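Local coordinates for protein transcription termination factor FttA (Methanosarcina mazei, PDB 2XR1) that probably terminates transcription by cutting nascent RNA at the polymerase exit channel and degrading the released transcript, using a two-zinc nuclease centre, at residues Gly346-Val351 / Arg373-Ile378; Asp181-Val186 / Ser203-Arg208; Met513-Pro518 / Asp542-Arg547. All blocks are in the same frame, centred on the assembly; numbering follows the deposited sequence.

How the interactions relate
Interactions 1 and 2 are close neighbours in the metallo-beta-lactamase part of the chain, their centres about 13 Å apart, each in one of the two mixed sheets that pack face to face. They touch through side chains: I378 CD1 lies 4.0 Å from V186 CG2, and H348 CB lies 4.3 Å from V184 CG2. Interaction 3 belongs to the Beta-Casp region, its centre about 36 Å from that of interaction 1 and about 39 Å from that of interaction 2. The two-zinc site lies between these regions: the side chain of M513 is about 8 Å from a zinc ion, that of I378 about 12 Å. Interaction 2 lies away from the zincs and touches the second subunit.

Interaction 1 of 3, residues Gly346-Val351 / Arg373-Ile378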
ATOM      1  N   GLY B 346      -0.767 -23.579   6.130  1.00 42.81           N
ATOM      2  CA  GLY B 346       0.492 -23.316   6.812  1.00 42.13           C
ATOM      3  C   GLY B 346       1.481 -22.401   6.099  1.00 41.53           C
ATOM      4  O   GLY B 346       2.682 -22.541   6.270  1.00 42.52           O
ATOM      5  N   LEU B 347       1.003 -21.457   5.297  1.00 40.21           N
ATOM      6  CA  LEU B 347       1.917 -20.562   4.630  1.00 39.35           C
ATOM      7  C   LEU B 347       2.518 -19.633   5.672  1.00 36.67           C
ATOM      8  O   LEU B 347       3.717 -19.513   5.774  1.00 37.19           O
ATOM      9  CB  LEU B 347       1.216 -19.790   3.508  1.00 39.60           C
ATOM     10  CG  LEU B 347       0.935 -20.607   2.232  1.00 43.27           C
ATOM     11  CD1 LEU B 347       0.300 -19.788   1.104  1.00 42.71           C
ATOM     12  CD2 LEU B 347       2.222 -21.186   1.748  1.00 45.18           C
ATOM     13  N   HIS B 348       1.676 -19.010   6.477  1.00 33.55           N
ATOM     14  CA  HIS B 348       2.124 -18.044   7.420  1.00 31.04           C
ATOM     15  C   HIS B 348       1.090 -17.890   8.516  1.00 29.01           C
ATOM     16  O   HIS B 348      -0.094 -18.199   8.338  1.00 28.19           O
ATOM     17  CB  HIS B 348       2.337 -16.715   6.698  1.00 31.20           C
ATOM     18  CG  HIS B 348       3.207 -15.746   7.444  1.00 30.78           C
ATOM     19  ND1 HIS B 348       4.579 -15.749   7.342  1.00 32.25           N
ATOM     20  CD2 HIS B 348       2.897 -14.736   8.291  1.00 30.28           C
ATOM     21  CE1 HIS B 348       5.079 -14.799   8.107  1.00 30.77           C
ATOM     22  NE2 HIS B 348       4.082 -14.160   8.687  1.00 28.87           N
ATOM     23  N   ASN B 349       1.546 -17.451   9.680  1.00 27.54           N
ATOM     24  CA  ASN B 349       0.647 -17.207  10.791  1.00 26.01           C
ATOM     25  C   ASN B 349       1.013 -15.879  11.394  1.00 25.22           C
ATOM     26  O   ASN B 349       2.180 -15.690  11.767  1.00 25.01           O
ATOM     27  CB  ASN B 349       0.770 -18.279  11.888  1.00 26.40           C
ATOM     28  CG  ASN B 349       0.383 -19.628  11.428  1.00 26.18           C
ATOM     29  OD1 ASN B 349      -0.752 -20.092  11.685  1.00 25.87           O
ATOM     30  ND2 ASN B 349       1.309 -20.302  10.777  1.00 25.75           N
ATOM     31  N   VAL B 350       0.029 -14.984  11.512  1.00 24.23           N
ATOM     32  CA  VAL B 350       0.289 -13.662  12.029  1.00 23.80           C
ATOM     33  C   VAL B 350      -0.685 -13.392  13.168  1.00 23.24           C
ATOM     34  O   VAL B 350      -1.853 -13.711  13.054  1.00 23.87           O
ATOM     35  CB  VAL B 350       0.183 -12.548  10.933  1.00 22.98           C
ATOM     36  CG1 VAL B 350      -0.992 -12.755  10.091  1.00 22.79           C
ATOM     37  CG2 VAL B 350       0.060 -11.185  11.573  1.00 22.36           C
ATOM     38  N   VAL B 351      -0.190 -12.813  14.254  1.00 22.29           N
ATOM     39  CA  VAL B 351      -1.015 -12.418  15.375  1.00 21.41           C
ATOM     40  C   VAL B 351      -1.107 -10.918  15.548  1.00 20.99           C
ATOM     41  O   VAL B 351      -0.114 -10.222  15.595  1.00 21.02           O
ATOM     42  CB  VAL B 351      -0.479 -13.002  16.664  1.00 21.68           C
ATOM     43  CG1 VAL B 351      -1.132 -12.355  17.809  1.00 22.05           C
ATOM     44  CG2 VAL B 351      -0.708 -14.538  16.689  1.00 23.26           C
ATOM     45  N   ARG B 373       1.126 -22.066  15.829  1.00 33.49           N
ATOM     46  CA  ARG B 373       2.201 -21.422  15.094  1.00 33.62           C
ATOM     47  C   ARG B 373       2.046 -19.893  15.049  1.00 32.19           C
ATOM     48  O   ARG B 373       0.935 -19.366  15.108  1.00 32.37           O
ATOM     49  CB  ARG B 373       2.289 -22.012  13.690  1.00 35.36           C
ATOM     50  CG  ARG B 373       3.184 -23.269  13.619  1.00 39.90           C
ATOM     51  CD  ARG B 373       3.535 -23.727  12.192  1.00 45.63           C
ATOM     52  NE  ARG B 373       3.746 -22.624  11.231  1.00 47.33           N
ATOM     53  CZ  ARG B 373       3.763 -22.779   9.901  1.00 49.48           C
ATOM     54  NH1 ARG B 373       3.621 -23.988   9.353  1.00 50.12           N
ATOM     55  NH2 ARG B 373       3.930 -21.710   9.108  1.00 49.12           N
ATOM     56  N   VAL B 374       3.158 -19.163  15.026  1.00 32.12           N
ATOM     57  CA  VAL B 374       3.157 -17.683  14.900  1.00 30.27           C
ATOM     58  C   VAL B 374       4.445 -17.218  14.264  1.00 30.46           C
ATOM     59  O   VAL B 374       5.470 -17.309  14.883  1.00 31.82           O
ATOM     60  CB  VAL B 374       3.242 -16.908  16.225  1.00 29.37           C
ATOM     61  CG1 VAL B 374       2.430 -15.604  16.105  1.00 27.40           C
ATOM     62  CG2 VAL B 374       2.834 -17.727  17.369  1.00 29.54           C
ATOM     63  N   GLU B 375       4.412 -16.689  13.069  1.00 29.47           N
ATOM     64  CA  GLU B 375       5.633 -16.222  12.507  1.00 30.21           C
ATOM     65  C   GLU B 375       5.778 -14.717  12.734  1.00 28.71           C
ATOM     66  O   GLU B 375       6.887 -14.261  12.962  1.00 29.55           O
ATOM     67  CB  GLU B 375       5.745 -16.628  11.050  1.00 31.90           C
ATOM     68  CG  GLU B 375       6.128 -18.126  10.844  1.00 34.90           C
ATOM     69  CD  GLU B 375       4.974 -19.146  11.077  1.00 37.10           C
ATOM     70  OE1 GLU B 375       3.832 -18.804  10.750  1.00 37.08           O
ATOM     71  OE2 GLU B 375       5.188 -20.314  11.546  1.00 41.08           O
ATOM     72  N   THR B 376       4.675 -13.964  12.716  1.00 26.88           N
ATOM     73  CA  THR B 376       4.684 -12.503  12.866  1.00 25.99           C
ATOM     74  C   THR B 376       3.726 -12.064  13.963  1.00 25.09           C
ATOM     75  O   THR B 376       2.595 -12.522  14.002  1.00 24.14           O
ATOM     76  CB  THR B 376       4.184 -11.835  11.545  1.00 26.38           C
ATOM     77  OG1 THR B 376       5.000 -12.262  10.445  1.00 29.23           O
ATOM     78  CG2 THR B 376       4.200 -10.314  11.601  1.00 23.37           C
ATOM     79  N   VAL B 377       4.173 -11.169  14.837  1.00 25.60           N
ATOM     80  CA  VAL B 377       3.309 -10.531  15.842  1.00 24.72           C
ATOM     81  C   VAL B 377       3.266  -9.010  15.628  1.00 25.17           C
ATOM     82  O   VAL B 377       4.280  -8.358  15.459  1.00 23.87           O
ATOM     83  CB  VAL B 377       3.881 -10.702  17.259  1.00 25.92           C
ATOM     84  CG1 VAL B 377       2.931 -10.009  18.284  1.00 23.38           C
ATOM     85  CG2 VAL B 377       4.129 -12.189  17.606  1.00 26.78           C
ATOM     86  N   ILE B 378       2.067  -8.461  15.609  1.00 25.43           N
ATOM     87  CA  ILE B 378       1.875  -7.035  15.541  1.00 25.63           C
ATOM     88  C   ILE B 378       1.285  -6.709  16.894  1.00 25.34           C
ATOM     89  O   ILE B 378       0.156  -7.122  17.196  1.00 24.02           O
ATOM     90  CB  ILE B 378       0.899  -6.655  14.413  1.00 25.92           C
ATOM     91  CG1 ILE B 378       1.604  -6.841  13.059  1.00 28.22           C
ATOM     92  CG2 ILE B 378       0.422  -5.199  14.581  1.00 26.26           C
ATOM     93  CD1 ILE B 378       0.913  -7.649  12.065  1.00 28.63           C
TER
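The carboxylate oxygen OE1 of E375 is gripped from both segments. N349 ND2 reaches it at 2.9 Å, the oxygen lying in the plane of the amide and using its syn lone pair, while N349 N and R373 NH2 add weak bonds. N349 suits this place because its amide can donate to the glutamate while OD1 accepts from H342. R373 bends at chi3 (36°), bringing the edge of its guanidinium against the glutamate carboxylate: NE forms a salt bridge to OE2 of E375 at 2.7 Å, and NH2 bonds to the carbonyl O of G346, coming from above the carbonyl plane. At G346 the positive phi favours glycine.

H348 turns CG anti to its backbone N (chi1 -161°), which lays the imidazole against E375 and T376. NE2 and the T376 hydroxyl OG1 are hydrogen-bonded at 2.7 Å, with the oxygen at the ring edge. CB of E375 covers one ring face in a CH-pi contact, offset toward the rim.

Beyond these groups the backbones pair in parallel. N349 O accepts from both E375 N (2.8 Å) and T376 N (3.2 Å), then V351 N bonds to T376 O and I378 N to V351 O. Branched residues suit the extended backbone: V351 CG2 meets V374 CG1 on one face, while V350 CG2 meets I378 CD1 on the other at 3.7 Å.

L347 and H348 form a classic beta bulge opposite I343 of strand 337-343, which runs antiparallel on one side of strand 348-352; strand 376-380 lies on the other and passes the sheet on to parallel strand 602-606.

Interaction 2 of 3, residues Asp181-Val186 / Ser203-Arg208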
ATOM      1  N   ASP B 181       0.043 -17.188  -6.946  1.00 59.96           N
ATOM      2  CA  ASP B 181       1.051 -16.437  -6.176  1.00 57.28           C
ATOM      3  C   ASP B 181       0.739 -16.621  -4.720  1.00 53.78           C
ATOM      4  O   ASP B 181      -0.432 -16.712  -4.320  1.00 52.91           O
ATOM      5  CB  ASP B 181       1.011 -14.906  -6.426  1.00 56.54           C
ATOM      6  CG  ASP B 181       1.578 -14.469  -7.794  1.00 61.30           C
ATOM      7  OD1 ASP B 181       2.297 -15.239  -8.488  1.00 65.69           O
ATOM      8  OD2 ASP B 181       1.291 -13.308  -8.187  1.00 62.30           O
ATOM      9  N   GLN B 182       1.771 -16.605  -3.893  1.00 51.33           N
ATOM     10  CA  GLN B 182       1.531 -16.503  -2.486  1.00 47.86           C
ATOM     11  C   GLN B 182       2.383 -15.392  -1.940  1.00 44.80           C
ATOM     12  O   GLN B 182       3.553 -15.248  -2.328  1.00 46.62           O
ATOM     13  CB  GLN B 182       1.709 -17.837  -1.738  1.00 48.52           C
ATOM     14  CG  GLN B 182       2.842 -18.763  -2.213  1.00 53.60           C
ATOM     15  CD  GLN B 182       2.535 -20.260  -1.970  1.00 57.31           C
ATOM     16  OE1 GLN B 182       1.378 -20.647  -1.734  1.00 59.61           O
ATOM     17  NE2 GLN B 182       3.567 -21.097  -2.044  1.00 58.58           N
ATOM     18  N   TRP B 183       1.729 -14.547  -1.134  1.00 39.73           N
ATOM     19  CA  TRP B 183       2.361 -13.540  -0.323  1.00 35.69           C
ATOM     20  C   TRP B 183       1.365 -13.071   0.732  1.00 33.22           C
ATOM     21  O   TRP B 183       0.154 -13.340   0.638  1.00 32.99           O
ATOM     22  CB  TRP B 183       2.881 -12.366  -1.142  1.00 35.83           C
ATOM     23  CG  TRP B 183       1.994 -11.839  -2.193  1.00 32.70           C
ATOM     24  CD1 TRP B 183       2.107 -12.052  -3.514  1.00 32.92           C
ATOM     25  CD2 TRP B 183       0.896 -10.939  -2.027  1.00 27.07           C
ATOM     26  NE1 TRP B 183       1.147 -11.375  -4.189  1.00 31.86           N
ATOM     27  CE2 TRP B 183       0.376 -10.691  -3.284  1.00 29.70           C
ATOM     28  CE3 TRP B 183       0.306 -10.327  -0.934  1.00 26.44           C
ATOM     29  CZ2 TRP B 183      -0.715  -9.873  -3.480  1.00 29.04           C
ATOM     30  CZ3 TRP B 183      -0.791  -9.547  -1.127  1.00 27.04           C
ATOM     31  CH2 TRP B 183      -1.274  -9.302  -2.397  1.00 27.87           C
ATOM     32  N   VAL B 184       1.892 -12.420   1.752  1.00 30.60           N
ATOM     33  CA  VAL B 184       1.089 -11.816   2.771  1.00 28.61           C
ATOM     34  C   VAL B 184       1.716 -10.455   3.094  1.00 28.19           C
ATOM     35  O   VAL B 184       2.931 -10.310   3.091  1.00 28.42           O
ATOM     36  CB  VAL B 184       1.077 -12.720   4.047  1.00 27.68           C
ATOM     37  CG1 VAL B 184       0.050 -12.248   5.040  1.00 23.72           C
ATOM     38  CG2 VAL B 184       0.799 -14.162   3.635  1.00 29.54           C
ATOM     39  N   ARG B 185       0.883  -9.456   3.348  1.00 27.30           N
ATOM     40  CA  ARG B 185       1.362  -8.164   3.771  1.00 26.63           C
ATOM     41  C   ARG B 185       0.381  -7.415   4.634  1.00 25.35           C
ATOM     42  O   ARG B 185      -0.773  -7.689   4.628  1.00 25.12           O
ATOM     43  CB  ARG B 185       1.767  -7.358   2.586  1.00 28.03           C
ATOM     44  CG  ARG B 185       0.758  -7.309   1.518  1.00 28.72           C
ATOM     45  CD  ARG B 185       1.358  -6.677   0.288  1.00 30.64           C
ATOM     46  NE  ARG B 185       0.270  -6.248  -0.559  1.00 33.29           N
ATOM     47  CZ  ARG B 185       0.254  -5.174  -1.320  1.00 35.23           C
ATOM     48  NH1 ARG B 185       1.286  -4.344  -1.389  1.00 38.70           N
ATOM     49  NH2 ARG B 185      -0.830  -4.939  -2.019  1.00 38.43           N
ATOM     50  N   VAL B 186       0.879  -6.474   5.406  1.00 25.83           N
ATOM     51  CA  VAL B 186       0.063  -5.626   6.267  1.00 25.43           C
ATOM     52  C   VAL B 186       0.273  -4.158   5.913  1.00 26.96           C
ATOM     53  O   VAL B 186       1.425  -3.706   5.911  1.00 27.41           O
ATOM     54  CB  VAL B 186       0.541  -5.741   7.681  1.00 24.72           C
ATOM     55  CG1 VAL B 186      -0.243  -4.785   8.551  1.00 24.52           C
ATOM     56  CG2 VAL B 186       0.473  -7.185   8.156  1.00 25.03           C
ATOM     57  N   SER B 203      -3.484  -8.599   3.901  1.00 27.67           N
ATOM     58  CA  SER B 203      -3.893  -8.929   2.568  1.00 28.99           C
ATOM     59  C   SER B 203      -3.053 -10.045   1.992  1.00 29.94           C
ATOM     60  O   SER B 203      -1.884 -10.251   2.389  1.00 29.39           O
ATOM     61  CB  SER B 203      -3.913  -7.693   1.651  1.00 30.08           C
ATOM     62  OG  SER B 203      -2.616  -7.373   1.185  1.00 32.92           O
ATOM     63  N   THR B 204      -3.701 -10.793   1.090  1.00 30.55           N
ATOM     64  CA  THR B 204      -3.064 -11.865   0.361  1.00 31.63           C
ATOM     65  C   THR B 204      -3.516 -11.654  -1.058  1.00 33.26           C
ATOM     66  O   THR B 204      -4.213 -10.708  -1.332  1.00 32.61           O
ATOM     67  CB  THR B 204      -3.490 -13.262   0.889  1.00 31.60           C
ATOM     68  OG1 THR B 204      -4.786 -13.639   0.364  1.00 32.51           O
ATOM     69  CG2 THR B 204      -3.498 -13.247   2.377  1.00 28.24           C
ATOM     70  N   PRO B 205      -3.096 -12.521  -1.967  1.00 35.17           N
ATOM     71  CA  PRO B 205      -3.585 -12.344  -3.326  1.00 37.49           C
ATOM     72  C   PRO B 205      -5.085 -12.559  -3.473  1.00 38.33           C
ATOM     73  O   PRO B 205      -5.689 -12.040  -4.429  1.00 39.78           O
ATOM     74  CB  PRO B 205      -2.796 -13.390  -4.134  1.00 39.38           C
ATOM     75  CG  PRO B 205      -1.563 -13.651  -3.346  1.00 38.27           C
ATOM     76  CD  PRO B 205      -1.888 -13.360  -1.892  1.00 35.41           C
ATOM     77  N   GLU B 206      -5.685 -13.316  -2.551  1.00 38.31           N
ATOM     78  CA  GLU B 206      -7.120 -13.646  -2.635  1.00 39.92           C
ATOM     79  C   GLU B 206      -7.937 -12.794  -1.668  1.00 38.24           C
ATOM     80  O   GLU B 206      -9.144 -12.742  -1.765  1.00 39.16           O
ATOM     81  CB  GLU B 206      -7.381 -15.107  -2.251  1.00 40.86           C
ATOM     82  CG  GLU B 206      -6.414 -16.155  -2.828  1.00 45.63           C
ATOM     83  CD  GLU B 206      -6.700 -16.550  -4.277  1.00 53.03           C
ATOM     84  OE1 GLU B 206      -7.779 -16.181  -4.820  1.00 57.17           O
ATOM     85  OE2 GLU B 206      -5.839 -17.260  -4.876  1.00 58.69           O
ATOM     86  N   SER B 207      -7.308 -12.146  -0.707  1.00 36.03           N
ATOM     87  CA  SER B 207      -8.078 -11.678   0.396  1.00 34.89           C
ATOM     88  C   SER B 207      -7.544 -10.425   1.035  1.00 33.41           C
ATOM     89  O   SER B 207      -6.342 -10.174   1.059  1.00 32.59           O
ATOM     90  CB  SER B 207      -8.174 -12.799   1.427  1.00 33.95           C
ATOM     91  OG  SER B 207      -8.717 -13.921   0.767  1.00 37.22           O
ATOM     92  N   ARG B 208      -8.487  -9.653   1.554  1.00 33.45           N
ATOM     93  CA  ARG B 208      -8.213  -8.400   2.208  1.00 32.94           C
ATOM     94  C   ARG B 208      -9.058  -8.353   3.447  1.00 31.48           C
ATOM     95  O   ARG B 208     -10.266  -8.549   3.379  1.00 32.22           O
ATOM     96  CB  ARG B 208      -8.524  -7.262   1.247  1.00 34.72           C
ATOM     97  CG  ARG B 208      -7.458  -7.133   0.145  1.00 36.54           C
ATOM     98  CD  ARG B 208      -8.025  -6.707  -1.141  1.00 42.03           C
ATOM     99  NE  ARG B 208      -9.016  -7.673  -1.631  1.00 46.53           N
ATOM    100  CZ  ARG B 208      -8.768  -8.727  -2.430  1.00 48.36           C
ATOM    101  NH1 ARG B 208      -7.537  -8.992  -2.867  1.00 47.25           N
ATOM    102  NH2 ARG B 208      -9.775  -9.540  -2.786  1.00 50.58           N
TER
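R185 and S203 satisfy each other's backbones as an antiparallel hydrogen-bonded pair: R185 N donates to S203 O, and S203 N to R185 O, each at 3.0 Å. The arginine's charged end looks elsewhere. Its extended chain passes S203 OG, CG lying 3.4 Å from that oxygen, and carries NH1 to a salt bridge with E231 of the second subunit and a hydrogen bond to L634 O of that subunit; a long, cationic residue suits this span.

W183 meets P205 by its flat face. With chi1 at 44°, the indole folds over T204 and P205, and P205 CD sits above the centre of its six-membered ring, 3.7 Å from the centroid, in a CH-pi contact. Proline offers a rigid apolar surface here and has no backbone N-H to satisfy. Y226 of the second subunit meets the indole with the ring planes roughly perpendicular.

T204 OG1 accepts from E206 N at 3.1 Å, an ST turn, and is hydrogen-bonded to OD2 of D322, whose OD1 meets S207 OG. T204 N donates to S207 O at 2.7 Å, closing a tight turn. This is a beta meander of the metallo-beta-lactamase fold, strands 185-190, 199-203 and 208-211 following one another antiparallel.

Interaction 3 of 3, residues Met513-Pro518 / Asp542-Arg547; sequences MMNGGP and DGTIGR
T544 caps the N-terminus of helix 545-550 in the Beta-Casp region, and loop 513-518 supplies acceptors for two more N-H groups there. The first N-H groups of a helix have no carbonyl partner in the preceding turn, and three of them find acceptors. I545 N donates to the side-chain oxygen OD1 of N515 at 3.2 Å, the bond nearly straight (162°) though the donor stands above the amide plane. G546 N donates to the backbone O of M513 at 2.9 Å, again from above the carbonyl plane. R547 N is taken by OG1 of the N-cap residue T544 at 3.2 Å.

Asparagine suits its position because OD1 can reach the helix while ND2 makes a weak bond to G218 O. T544 uses both branches of its side chain: with chi1 at 57° the capping hydroxyl is also hydrogen-bonded to O of A541, in the loop before the helix, and CG2 is left to pack 3.9 Å from CB of M513. G546 presents bare backbone on the side facing M513.

Apolar contact completes the fit, CB of M514 meeting CG2 of I545 at 3.9 Å. The far end of the M514 side chain leads away into the core, against V519, M520 and F523 of helix 518-526 and against L534 and F536 at strand 533-536, so M514 lies between the start of helix 545-550, helix 518-526 and strand 533-536.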
ATOM      1  N   MET B 513     -10.711  10.402  29.381  1.00 41.52           N
ATOM      2  CA  MET B 513      -9.605  11.382  29.213  1.00 42.75           C
ATOM      3  C   MET B 513     -10.095  12.833  29.162  1.00 45.40           C
ATOM      4  O   MET B 513      -9.421  13.732  28.657  1.00 47.61           O
ATOM      5  CB  MET B 513      -8.747  11.010  27.999  1.00 42.71           C
ATOM      6  CG  MET B 513      -8.094   9.621  28.156  1.00 40.81           C
ATOM      7  SD  MET B 513      -7.052   9.233  26.774  1.00 45.70           S
ATOM      8  CE  MET B 513      -6.176   7.750  27.319  1.00 40.62           C
ATOM      9  N   MET B 514     -11.300  13.037  29.695  1.00 45.97           N
ATOM     10  CA  MET B 514     -11.902  14.347  29.887  1.00 48.28           C
ATOM     11  C   MET B 514     -12.077  15.159  28.621  1.00 51.09           C
ATOM     12  O   MET B 514     -12.212  16.369  28.697  1.00 53.77           O
ATOM     13  CB  MET B 514     -11.093  15.136  30.921  1.00 48.91           C
ATOM     14  CG  MET B 514     -11.062  14.468  32.273  1.00 46.34           C
ATOM     15  SD  MET B 514     -10.028  15.282  33.488  1.00 46.24           S
ATOM     16  CE  MET B 514     -11.151  16.490  34.198  1.00 47.76           C
ATOM     17  N   ASN B 515     -12.099  14.507  27.463  1.00 51.41           N
ATOM     18  CA  ASN B 515     -12.403  15.210  26.210  1.00 55.44           C
ATOM     19  C   ASN B 515     -13.871  15.520  26.075  1.00 57.40           C
ATOM     20  O   ASN B 515     -14.278  16.238  25.172  1.00 61.52           O
ATOM     21  CB  ASN B 515     -11.854  14.481  24.959  1.00 55.46           C
ATOM     22  CG  ASN B 515     -10.535  15.114  24.440  1.00 58.72           C
ATOM     23  OD1 ASN B 515      -9.982  16.017  25.080  1.00 61.28           O
ATOM     24  ND2 ASN B 515     -10.039  14.644  23.286  1.00 60.61           N
ATOM     25  N   GLY B 516     -14.678  14.990  26.978  1.00 55.79           N
ATOM     26  CA  GLY B 516     -16.057  15.416  27.088  1.00 57.94           C
ATOM     27  C   GLY B 516     -16.840  14.510  27.994  1.00 55.62           C
ATOM     28  O   GLY B 516     -16.279  13.679  28.692  1.00 52.23           O
ATOM     29  N   GLY B 517     -18.155  14.659  27.961  1.00 57.95           N
ATOM     30  CA  GLY B 517     -19.040  13.807  28.738  1.00 56.69           C
ATOM     31  C   GLY B 517     -19.387  14.447  30.060  1.00 57.51           C
ATOM     32  O   GLY B 517     -18.971  15.569  30.344  1.00 59.26           O
ATOM     33  N   PRO B 518     -20.172  13.748  30.876  1.00 56.54           N
ATOM     34  CA  PRO B 518     -20.615  14.303  32.146  1.00 57.79           C
ATOM     35  C   PRO B 518     -19.465  14.652  33.115  1.00 56.20           C
ATOM     36  O   PRO B 518     -19.654  15.495  33.990  1.00 58.29           O
ATOM     37  CB  PRO B 518     -21.507  13.186  32.718  1.00 56.86           C
ATOM     38  CG  PRO B 518     -21.063  11.938  31.995  1.00 54.05           C
ATOM     39  CD  PRO B 518     -20.729  12.410  30.629  1.00 54.94           C
ATOM     40  N   ASP B 542      -1.756  11.969  24.343  1.00 47.64           N
ATOM     41  CA  ASP B 542      -1.454  13.247  23.738  1.00 51.62           C
ATOM     42  C   ASP B 542      -2.708  13.959  23.247  1.00 53.22           C
ATOM     43  O   ASP B 542      -3.566  13.343  22.615  1.00 53.28           O
ATOM     44  CB  ASP B 542      -0.568  13.045  22.506  1.00 54.18           C
ATOM     45  CG  ASP B 542       0.881  12.652  22.845  1.00 56.26           C
ATOM     46  OD1 ASP B 542       1.284  12.692  24.042  1.00 56.89           O
ATOM     47  OD2 ASP B 542       1.619  12.304  21.883  1.00 59.87           O
ATOM     48  N   GLY B 543      -2.800  15.261  23.513  1.00 55.08           N
ATOM     49  CA  GLY B 543      -3.859  16.099  22.959  1.00 57.05           C
ATOM     50  C   GLY B 543      -5.143  16.087  23.755  1.00 55.33           C
ATOM     51  O   GLY B 543      -6.075  16.806  23.438  1.00 57.91           O
ATOM     52  N   THR B 544      -5.220  15.271  24.788  1.00 51.54           N
ATOM     53  CA  THR B 544      -6.436  15.218  25.577  1.00 50.15           C
ATOM     54  C   THR B 544      -6.423  16.247  26.691  1.00 51.17           C
ATOM     55  O   THR B 544      -5.373  16.654  27.170  1.00 51.22           O
ATOM     56  CB  THR B 544      -6.711  13.799  26.187  1.00 46.26           C
ATOM     57  OG1 THR B 544      -5.617  13.351  26.987  1.00 42.73           O
ATOM     58  CG2 THR B 544      -6.967  12.795  25.089  1.00 46.40           C
ATOM     59  N   ILE B 545      -7.619  16.649  27.109  1.00 52.23           N
ATOM     60  CA  ILE B 545      -7.773  17.548  28.237  1.00 53.25           C
ATOM     61  C   ILE B 545      -7.117  16.891  29.434  1.00 50.30           C
ATOM     62  O   ILE B 545      -6.308  17.506  30.094  1.00 51.54           O
ATOM     63  CB  ILE B 545      -9.268  17.871  28.506  1.00 54.30           C
ATOM     64  CG1 ILE B 545      -9.819  18.780  27.408  1.00 57.85           C
ATOM     65  CG2 ILE B 545      -9.455  18.487  29.876  1.00 54.11           C
ATOM     66  CD1 ILE B 545      -9.029  20.050  27.203  1.00 60.82           C
ATOM     67  N   GLY B 546      -7.436  15.630  29.689  1.00 46.93           N
ATOM     68  CA  GLY B 546      -6.859  14.936  30.835  1.00 44.69           C
ATOM     69  C   GLY B 546      -5.340  14.972  30.847  1.00 44.59           C
ATOM     70  O   GLY B 546      -4.704  15.196  31.878  1.00 44.52           O
ATOM     71  N   ARG B 547      -4.745  14.767  29.692  1.00 44.84           N
ATOM     72  CA  ARG B 547      -3.312  14.819  29.600  1.00 45.64           C
ATOM     73  C   ARG B 547      -2.785  16.205  29.968  1.00 48.36           C
ATOM     74  O   ARG B 547      -1.801  16.331  30.696  1.00 48.86           O
ATOM     75  CB  ARG B 547      -2.871  14.465  28.184  1.00 46.37           C
ATOM     76  CG  ARG B 547      -1.358  14.573  27.945  1.00 48.28           C
ATOM     77  CD  ARG B 547      -0.594  13.757  28.950  1.00 47.59           C
ATOM     78  NE  ARG B 547       0.661  13.354  28.360  1.00 51.70           N
ATOM     79  CZ  ARG B 547       1.789  13.152  29.033  1.00 55.05           C
ATOM     80  NH1 ARG B 547       1.824  13.293  30.366  1.00 56.20           N
ATOM     81  NH2 ARG B 547       2.902  12.811  28.360  1.00 56.09           N
TER